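Long-range contacts in ATP-dependent helicase FUN30 (Saccharomyces cerevisiae S288c, PDB 5GN1), which couples ATP hydrolysis to nucleosome remodelling, promotes DNA end resection at double-strand breaks, and is represented here by the C-terminal part of its ATPase domain: residues K128-Y139 with C164-Y174; M105-L116 with L210-L218. One frame throughout, in Å; residues are numbered along the deposited sequence.

Contact 1: K128-Y139 with C164-Y174; sequences KMSDAILDEPAY and CCNFPNTLSKY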
# COMPACT_ATOMS: atom_id res chain seq x y z
N LYS A 128 10.17 24.60 5.86
CA LYS A 128 11.62 24.71 5.74
C LYS A 128 12.14 23.99 4.50
O LYS A 128 13.14 24.43 3.91
CB LYS A 128 12.30 24.16 7.00
CG LYS A 128 11.62 24.55 8.32
CD LYS A 128 11.30 26.06 8.42
CE LYS A 128 9.93 26.29 9.07
NZ LYS A 128 9.59 27.74 9.30
N MET A 129 11.50 22.89 4.07
CA MET A 129 11.97 22.19 2.87
C MET A 129 11.63 22.97 1.61
O MET A 129 12.38 22.93 0.62
CB MET A 129 11.35 20.79 2.79
CG MET A 129 11.68 19.87 3.93
SD MET A 129 10.66 18.38 3.85
CE MET A 129 11.17 17.73 2.27
N SER A 130 10.51 23.66 1.64
CA SER A 130 10.16 24.47 0.52
C SER A 130 11.11 25.65 0.34
O SER A 130 11.59 25.87 -0.74
CB SER A 130 8.73 24.93 0.60
OG SER A 130 8.47 25.68 1.72
N ASP A 131 11.43 26.37 1.41
CA ASP A 131 12.36 27.48 1.29
C ASP A 131 13.67 26.92 0.79
O ASP A 131 14.31 27.46 -0.06
CB ASP A 131 12.57 28.16 2.65
CG ASP A 131 13.85 29.02 2.70
OD1 ASP A 131 14.87 28.57 3.25
OD2 ASP A 131 13.82 30.15 2.18
N ALA A 132 14.02 25.79 1.35
CA ALA A 132 15.24 25.09 1.07
C ALA A 132 15.48 24.60 -0.33
O ALA A 132 16.55 24.76 -0.84
CB ALA A 132 15.30 23.92 2.02
N ILE A 133 14.49 24.00 -0.98
CA ILE A 133 14.67 23.44 -2.31
C ILE A 133 14.97 24.39 -3.46
O ILE A 133 15.42 23.95 -4.50
CB ILE A 133 13.50 22.56 -2.77
CG1 ILE A 133 13.94 21.72 -3.92
CG2 ILE A 133 12.31 23.41 -3.13
CD1 ILE A 133 13.07 20.53 -4.18
N LEU A 134 14.71 25.67 -3.28
CA LEU A 134 14.95 26.61 -4.37
C LEU A 134 16.40 26.64 -4.89
O LEU A 134 16.66 26.76 -6.05
CB LEU A 134 14.60 28.02 -3.92
CG LEU A 134 13.14 28.19 -3.51
CD1 LEU A 134 12.84 29.11 -2.36
CD2 LEU A 134 12.31 28.61 -4.70
N ASP A 135 17.33 26.39 -4.01
CA ASP A 135 18.71 26.47 -4.33
C ASP A 135 19.08 25.36 -5.30
O ASP A 135 20.18 25.30 -5.80
CB ASP A 135 19.52 26.54 -3.04
CG ASP A 135 19.18 27.79 -2.23
OD1 ASP A 135 19.17 28.87 -2.80
OD2 ASP A 135 18.92 27.71 -1.02
N GLU A 136 18.14 24.49 -5.64
CA GLU A 136 18.43 23.42 -6.61
C GLU A 136 18.33 24.00 -8.01
O GLU A 136 17.58 24.93 -8.21
CB GLU A 136 17.53 22.22 -6.43
CG GLU A 136 17.65 21.55 -5.07
CD GLU A 136 18.63 20.41 -5.00
OE1 GLU A 136 19.19 20.00 -6.03
OE2 GLU A 136 18.83 19.91 -3.89
N PRO A 137 19.09 23.52 -8.98
CA PRO A 137 18.99 24.23 -10.28
C PRO A 137 17.64 24.21 -10.96
O PRO A 137 17.15 25.28 -11.26
CB PRO A 137 19.97 23.48 -11.19
CG PRO A 137 20.00 22.12 -10.64
CD PRO A 137 20.10 22.39 -9.18
N ALA A 138 17.01 23.06 -11.14
CA ALA A 138 15.68 23.14 -11.74
C ALA A 138 14.77 24.17 -11.08
O ALA A 138 13.70 24.47 -11.63
CB ALA A 138 15.02 21.76 -11.70
N TYR A 139 15.14 24.68 -9.92
CA TYR A 139 14.29 25.62 -9.19
C TYR A 139 14.88 26.95 -8.81
O TYR A 139 14.22 27.74 -8.17
CB TYR A 139 13.87 24.92 -7.88
CG TYR A 139 12.76 23.92 -8.07
CD1 TYR A 139 13.03 22.64 -8.43
CD2 TYR A 139 11.45 24.30 -7.95
CE1 TYR A 139 12.02 21.76 -8.64
CE2 TYR A 139 10.44 23.43 -8.17
CZ TYR A 139 10.73 22.15 -8.51
OH TYR A 139 9.73 21.26 -8.73
N CYS A 164 13.55 13.94 -0.95
CA CYS A 164 14.83 14.28 -0.35
C CYS A 164 15.94 13.39 -0.88
O CYS A 164 17.10 13.82 -0.95
CB CYS A 164 14.74 14.18 1.19
SG CYS A 164 13.49 15.19 1.97
N CYS A 165 15.62 12.15 -1.26
CA CYS A 165 16.64 11.27 -1.82
C CYS A 165 16.95 11.57 -3.28
O CYS A 165 17.94 11.04 -3.80
CB CYS A 165 16.22 9.81 -1.69
SG CYS A 165 16.20 9.16 0.00
N ASN A 166 16.13 12.40 -3.95
CA ASN A 166 16.37 12.79 -5.33
C ASN A 166 16.98 14.17 -5.48
O ASN A 166 17.57 14.47 -6.52
CB ASN A 166 15.05 12.73 -6.13
CG ASN A 166 15.27 12.78 -7.63
OD1 ASN A 166 15.46 11.74 -8.27
ND2 ASN A 166 15.24 13.98 -8.20
N PHE A 167 16.87 15.02 -4.46
CA PHE A 167 17.52 16.33 -4.42
C PHE A 167 18.40 16.43 -3.17
O PHE A 167 18.18 17.28 -2.30
CB PHE A 167 16.49 17.45 -4.44
CG PHE A 167 15.68 17.54 -5.72
CD1 PHE A 167 14.80 16.54 -6.09
CD2 PHE A 167 15.79 18.66 -6.53
CE1 PHE A 167 14.06 16.64 -7.26
CE2 PHE A 167 15.04 18.77 -7.70
CZ PHE A 167 14.18 17.76 -8.06
N PRO A 168 19.42 15.56 -3.05
CA PRO A 168 20.16 15.48 -1.77
C PRO A 168 20.78 16.80 -1.34
O PRO A 168 20.62 17.20 -0.17
CB PRO A 168 21.22 14.41 -2.05
CG PRO A 168 20.70 13.63 -3.20
CD PRO A 168 19.96 14.61 -4.04
N ASN A 169 21.46 17.50 -2.25
CA ASN A 169 22.26 18.66 -1.88
C ASN A 169 21.47 19.71 -1.12
O ASN A 169 22.06 20.51 -0.39
CB ASN A 169 22.89 19.29 -3.13
CG ASN A 169 23.39 18.24 -4.13
OD1 ASN A 169 23.22 18.40 -5.35
ND2 ASN A 169 23.99 17.16 -3.61
N THR A 170 20.14 19.71 -1.25
CA THR A 170 19.32 20.67 -0.53
C THR A 170 18.43 20.03 0.53
O THR A 170 18.01 20.73 1.47
CB THR A 170 18.45 21.45 -1.51
OG1 THR A 170 19.24 21.85 -2.63
CG2 THR A 170 17.92 22.69 -0.86
N LEU A 171 18.14 18.74 0.43
CA LEU A 171 17.14 18.14 1.29
C LEU A 171 17.61 16.88 2.01
O LEU A 171 16.85 16.35 2.82
CB LEU A 171 15.88 17.81 0.47
CG LEU A 171 15.30 18.99 -0.31
CD1 LEU A 171 14.11 18.55 -1.16
CD2 LEU A 171 14.89 20.09 0.65
N SER A 172 18.83 16.40 1.75
CA SER A 172 19.26 15.13 2.34
C SER A 172 19.17 15.15 3.86
O SER A 172 18.99 14.09 4.47
CB SER A 172 20.69 14.82 1.93
OG SER A 172 21.58 15.53 2.77
N LYS A 173 19.29 16.32 4.48
CA LYS A 173 19.18 16.39 5.93
C LYS A 173 17.77 16.10 6.42
O LYS A 173 17.58 15.83 7.61
CB LYS A 173 19.66 17.76 6.45
CG LYS A 173 18.64 18.89 6.44
CD LYS A 173 19.15 20.02 7.36
CE LYS A 173 18.90 21.41 6.80
NZ LYS A 173 18.91 22.46 7.87
N TYR A 174 16.78 16.15 5.53
CA TYR A 174 15.41 15.84 5.88
C TYR A 174 15.02 14.39 5.56
O TYR A 174 13.92 13.98 5.93
CB TYR A 174 14.45 16.80 5.16
CG TYR A 174 14.68 18.25 5.51
CD1 TYR A 174 14.13 18.80 6.66
CD2 TYR A 174 15.45 19.06 4.69
CE1 TYR A 174 14.34 20.13 6.99
CE2 TYR A 174 15.67 20.39 5.01
CZ TYR A 174 15.12 20.92 6.16
OH TYR A 174 15.33 22.24 6.47

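Contact 2: M105-L116 with L210-L218; sequences MALRKASLHPLL and LFTQVLDIL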
# COMPACT_ATOMS: atom_id res chain seq x y z
N MET A 105 -10.76 5.02 1.63
CA MET A 105 -9.41 4.87 1.11
C MET A 105 -8.38 5.18 2.19
O MET A 105 -7.38 4.46 2.33
CB MET A 105 -9.20 5.79 -0.10
CG MET A 105 -7.77 5.78 -0.57
SD MET A 105 -7.38 4.17 -1.29
CE MET A 105 -7.84 4.52 -2.99
N ALA A 106 -8.60 6.24 2.95
CA ALA A 106 -7.68 6.60 4.02
C ALA A 106 -7.62 5.52 5.10
O ALA A 106 -6.55 5.23 5.63
CB ALA A 106 -8.09 7.95 4.63
N LEU A 107 -8.77 4.92 5.45
CA LEU A 107 -8.75 3.84 6.43
C LEU A 107 -7.96 2.64 5.91
O LEU A 107 -7.23 2.00 6.66
CB LEU A 107 -10.18 3.40 6.80
CG LEU A 107 -11.09 4.42 7.51
CD1 LEU A 107 -12.49 3.88 7.62
CD2 LEU A 107 -10.55 4.81 8.87
N ARG A 108 -8.13 2.32 4.62
CA ARG A 108 -7.36 1.22 4.04
C ARG A 108 -5.86 1.48 4.14
O ARG A 108 -5.10 0.60 4.57
CB ARG A 108 -7.79 1.01 2.58
CG ARG A 108 -9.24 0.51 2.46
CD ARG A 108 -9.69 0.34 1.01
NE ARG A 108 -8.83 -0.58 0.27
CZ ARG A 108 -8.86 -0.72 -1.05
NH1 ARG A 108 -9.71 -0.01 -1.77
NH2 ARG A 108 -8.02 -1.55 -1.66
N LYS A 109 -5.43 2.69 3.78
CA LYS A 109 -4.01 3.02 3.85
C LYS A 109 -3.49 3.00 5.28
O LYS A 109 -2.35 2.57 5.53
CB LYS A 109 -3.77 4.40 3.22
CG LYS A 109 -3.96 4.39 1.72
CD LYS A 109 -3.92 5.81 1.15
CE LYS A 109 -3.81 5.77 -0.37
NZ LYS A 109 -3.83 7.16 -0.91
N ALA A 110 -4.28 3.48 6.24
CA ALA A 110 -3.83 3.46 7.63
C ALA A 110 -3.67 2.03 8.15
O ALA A 110 -2.79 1.78 8.98
CB ALA A 110 -4.80 4.27 8.51
N SER A 111 -4.48 1.10 7.67
CA SER A 111 -4.29 -0.31 8.00
C SER A 111 -2.99 -0.89 7.43
O SER A 111 -2.58 -1.98 7.85
CB SER A 111 -5.46 -1.14 7.46
OG SER A 111 -6.72 -0.59 7.84
N LEU A 112 -2.36 -0.22 6.47
CA LEU A 112 -1.17 -0.72 5.78
C LEU A 112 0.13 -0.14 6.32
O LEU A 112 1.04 -0.90 6.67
CB LEU A 112 -1.26 -0.42 4.27
CG LEU A 112 -2.47 -1.07 3.62
CD1 LEU A 112 -2.59 -0.71 2.13
CD2 LEU A 112 -2.40 -2.58 3.84
N HIS A 113 0.25 1.19 6.36
CA HIS A 113 1.53 1.80 6.69
C HIS A 113 1.42 3.29 7.00
O HIS A 113 0.81 4.04 6.23
CB HIS A 113 2.52 1.60 5.53
CG HIS A 113 3.94 1.57 5.98
ND1 HIS A 113 4.57 2.68 6.51
CD2 HIS A 113 4.85 0.57 6.01
CE1 HIS A 113 5.80 2.36 6.84
NE2 HIS A 113 6.00 1.08 6.56
N PRO A 114 1.98 3.74 8.13
CA PRO A 114 1.97 5.19 8.44
C PRO A 114 2.58 6.06 7.37
O PRO A 114 2.17 7.21 7.22
CB PRO A 114 2.80 5.27 9.73
CG PRO A 114 2.59 3.93 10.40
CD PRO A 114 2.44 2.92 9.26
N LEU A 115 3.58 5.56 6.64
CA LEU A 115 4.25 6.44 5.68
C LEU A 115 3.42 6.68 4.44
O LEU A 115 3.92 7.33 3.52
CB LEU A 115 5.62 5.87 5.28
CG LEU A 115 6.63 5.72 6.43
CD1 LEU A 115 8.00 5.27 5.90
CD2 LEU A 115 6.74 7.02 7.24
N LEU A 116 2.20 6.16 4.38
CA LEU A 116 1.23 6.53 3.36
C LEU A 116 0.51 7.83 3.71
O LEU A 116 -0.45 8.19 3.02
CB LEU A 116 0.21 5.41 3.17
CG LEU A 116 0.76 4.06 2.69
CD1 LEU A 116 -0.34 2.99 2.79
CD2 LEU A 116 1.32 4.20 1.27
N LEU A 210 -2.17 -3.86 -4.11
CA LEU A 210 -2.97 -3.00 -4.97
C LEU A 210 -2.44 -1.57 -5.02
O LEU A 210 -2.95 -0.77 -5.81
CB LEU A 210 -4.43 -2.98 -4.51
CG LEU A 210 -5.29 -4.15 -5.00
CD1 LEU A 210 -6.65 -4.16 -4.31
CD2 LEU A 210 -5.46 -4.10 -6.51
N PHE A 211 -1.42 -1.26 -4.22
CA PHE A 211 -0.92 0.10 -4.07
C PHE A 211 0.53 0.14 -4.51
O PHE A 211 1.38 -0.51 -3.90
CB PHE A 211 -1.03 0.57 -2.61
CG PHE A 211 -2.44 0.69 -2.10
CD1 PHE A 211 -3.08 -0.38 -1.50
CD2 PHE A 211 -3.12 1.90 -2.21
CE1 PHE A 211 -4.38 -0.25 -1.02
CE2 PHE A 211 -4.42 2.04 -1.74
CZ PHE A 211 -5.06 0.96 -1.14
N THR A 212 0.82 0.91 -5.56
CA THR A 212 2.22 1.10 -5.94
C THR A 212 3.01 1.82 -4.86
O THR A 212 4.21 1.58 -4.70
CB THR A 212 2.34 1.87 -7.26
OG1 THR A 212 1.51 3.04 -7.21
CG2 THR A 212 1.91 0.98 -8.43
N GLN A 213 2.35 2.70 -4.09
CA GLN A 213 3.01 3.35 -2.95
C GLN A 213 3.49 2.34 -1.92
O GLN A 213 4.53 2.54 -1.27
CB GLN A 213 2.06 4.34 -2.29
CG GLN A 213 1.69 5.57 -3.08
CD GLN A 213 0.59 6.35 -2.38
OE1 GLN A 213 -0.55 5.88 -2.25
NE2 GLN A 213 0.92 7.54 -1.90
N VAL A 214 2.72 1.27 -1.71
CA VAL A 214 3.17 0.21 -0.82
C VAL A 214 4.38 -0.51 -1.41
O VAL A 214 5.34 -0.81 -0.68
CB VAL A 214 2.01 -0.77 -0.52
CG1 VAL A 214 2.53 -2.08 0.10
CG2 VAL A 214 0.99 -0.10 0.41
N LEU A 215 4.37 -0.79 -2.72
CA LEU A 215 5.54 -1.41 -3.35
C LEU A 215 6.81 -0.56 -3.16
O LEU A 215 7.89 -1.10 -2.88
CB LEU A 215 5.28 -1.63 -4.84
CG LEU A 215 4.17 -2.67 -5.14
CD1 LEU A 215 3.97 -2.87 -6.62
CD2 LEU A 215 4.50 -4.01 -4.47
N ASP A 216 6.69 0.76 -3.30
CA ASP A 216 7.82 1.65 -3.05
C ASP A 216 8.33 1.50 -1.62
O ASP A 216 9.55 1.45 -1.38
CB ASP A 216 7.41 3.11 -3.31
CG ASP A 216 6.94 3.36 -4.75
OD1 ASP A 216 7.27 2.56 -5.66
OD2 ASP A 216 6.24 4.37 -4.99
N ILE A 217 7.42 1.43 -0.65
CA ILE A 217 7.87 1.30 0.73
C ILE A 217 8.54 -0.05 0.94
O ILE A 217 9.56 -0.15 1.64
CB ILE A 217 6.69 1.47 1.70
CG1 ILE A 217 6.14 2.90 1.63
CG2 ILE A 217 7.14 1.15 3.12
CD1 ILE A 217 4.79 3.06 2.35
N LEU A 218 7.98 -1.10 0.34
CA LEU A 218 8.52 -2.44 0.52
C LEU A 218 9.94 -2.54 -0.01
O LEU A 218 10.73 -3.35 0.50
CB LEU A 218 7.63 -3.48 -0.16
CG LEU A 218 6.32 -3.85 0.53
CD1 LEU A 218 5.53 -4.85 -0.31
CD2 LEU A 218 6.61 -4.43 1.91
O HOH W 1 -1.37 7.74 0.04

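Contact 1: K128-Y139 with C164-Y174
K128 meets Y174 through its CB, which lies 3.6 Å from Y174 OH, while the rest of the lysine chain turns away from the 164-174 segment. M129 does more. Its CG sits almost over the centre of the Y174 ring, 3.8 Å from the centroid and 11° off the normal, a CH-pi contact; SD follows as an oblique Met-aromatic contact. A bend at the last torsion turns CE to C164, where it stops 3.5 Å from SG. On the other face of the Y174 ring lies CG of its own neighbour K173, so the tyrosine is sandwiched between aliphatic chains.

One turn on, A132 turns its CB to L171 CD2 at 4.1 Å. I133 uses its far end: CG1 is anti to the backbone N (chi1 -163°), and CD1 packs 3.8 Å from L171 CD1 and also lies over one face of the F167 ring, offset toward the rim. A type I turn from I133 to E136 brings E136 beside F167, at the N-cap position of helix 168-171. The carboxylate meets the F167 ring near its plane, turned 80° from it, and OE2 points to T170 OG1, modelled as a hydrogen bond too short to be trusted in detail. Y139 CE1 comes within 4.4 Å of F167 CE2.

The contact thus sets the C-terminal part of helix 123-133 and the turn after it against the short helix 168-171 that follows helix 157-166, with helix 145-153 touching I133 and Y139.

Contact 2: M105-L116 with L210-L218
The F211 ring receives M105 SD at its edge, in the ring plane, 3.7 Å from CE2: a Met-aromatic contact made edge-on. The R108 guanidinium stands 68° from this ring and has F211 CZ over one of its faces, toward the rim, with L210 CD1 at its edge; a bend at chi3 (57°) turns the group that way. K109 CE and L112 CD1 approach the ring obliquely. The H113 imidazole carries I217 CG2 over one face, 3.9 Å from the ring centroid. At its edge, L115 N gives a hydrogen bond to ND1, 3.0 Å long and nearly straight at 167°, while NE2 is taken by W181 O; with both nitrogens bonded, the ring's rotation is fixed.

F211 is the N-cap residue of helix 212-224, which follows strand 205-209 of the parallel sheet in this RecA-like lobe; the contact sets helix 100-110 and the residues after it against the start of this core helix.

Further along, L116 packs against Q213 and I217: its CD2 lies 3.6 Å from Q213 CB and close to I217 CD1, and its CD1 touches V214 CG2. A single water joins the two sides, accepting from K109 NZ at 2.7 Å and from Q213 NE2 at 3.0 Å, and donating to L116 O. Q213 NE2 also makes a weak hydrogen bond to E159 OE2.

In the fold
Along the chain, contact 1 is nested inside the loop that contact 2 closes: helix 100-110 comes first, then helix 123-133, helix 157-166 and helix 168-171, and last helix 212-224. The centres of the two contacts are 25 Å apart and their nearest atoms about 10 Å, without touching. Contact 2 is buried near the middle of the chain, beside the six-stranded parallel sheet; contact 1 lies 26 Å from the chain centre in a helical excursion without strands. Contact 2 therefore joins helix 100-110 and the turn after it to the RecA-like core, whereas contact 1 packs helices of the excursion on one another. L115 is joined to F158 by a backbone hydrogen bond, linking contact 2 directly to helix 157-166.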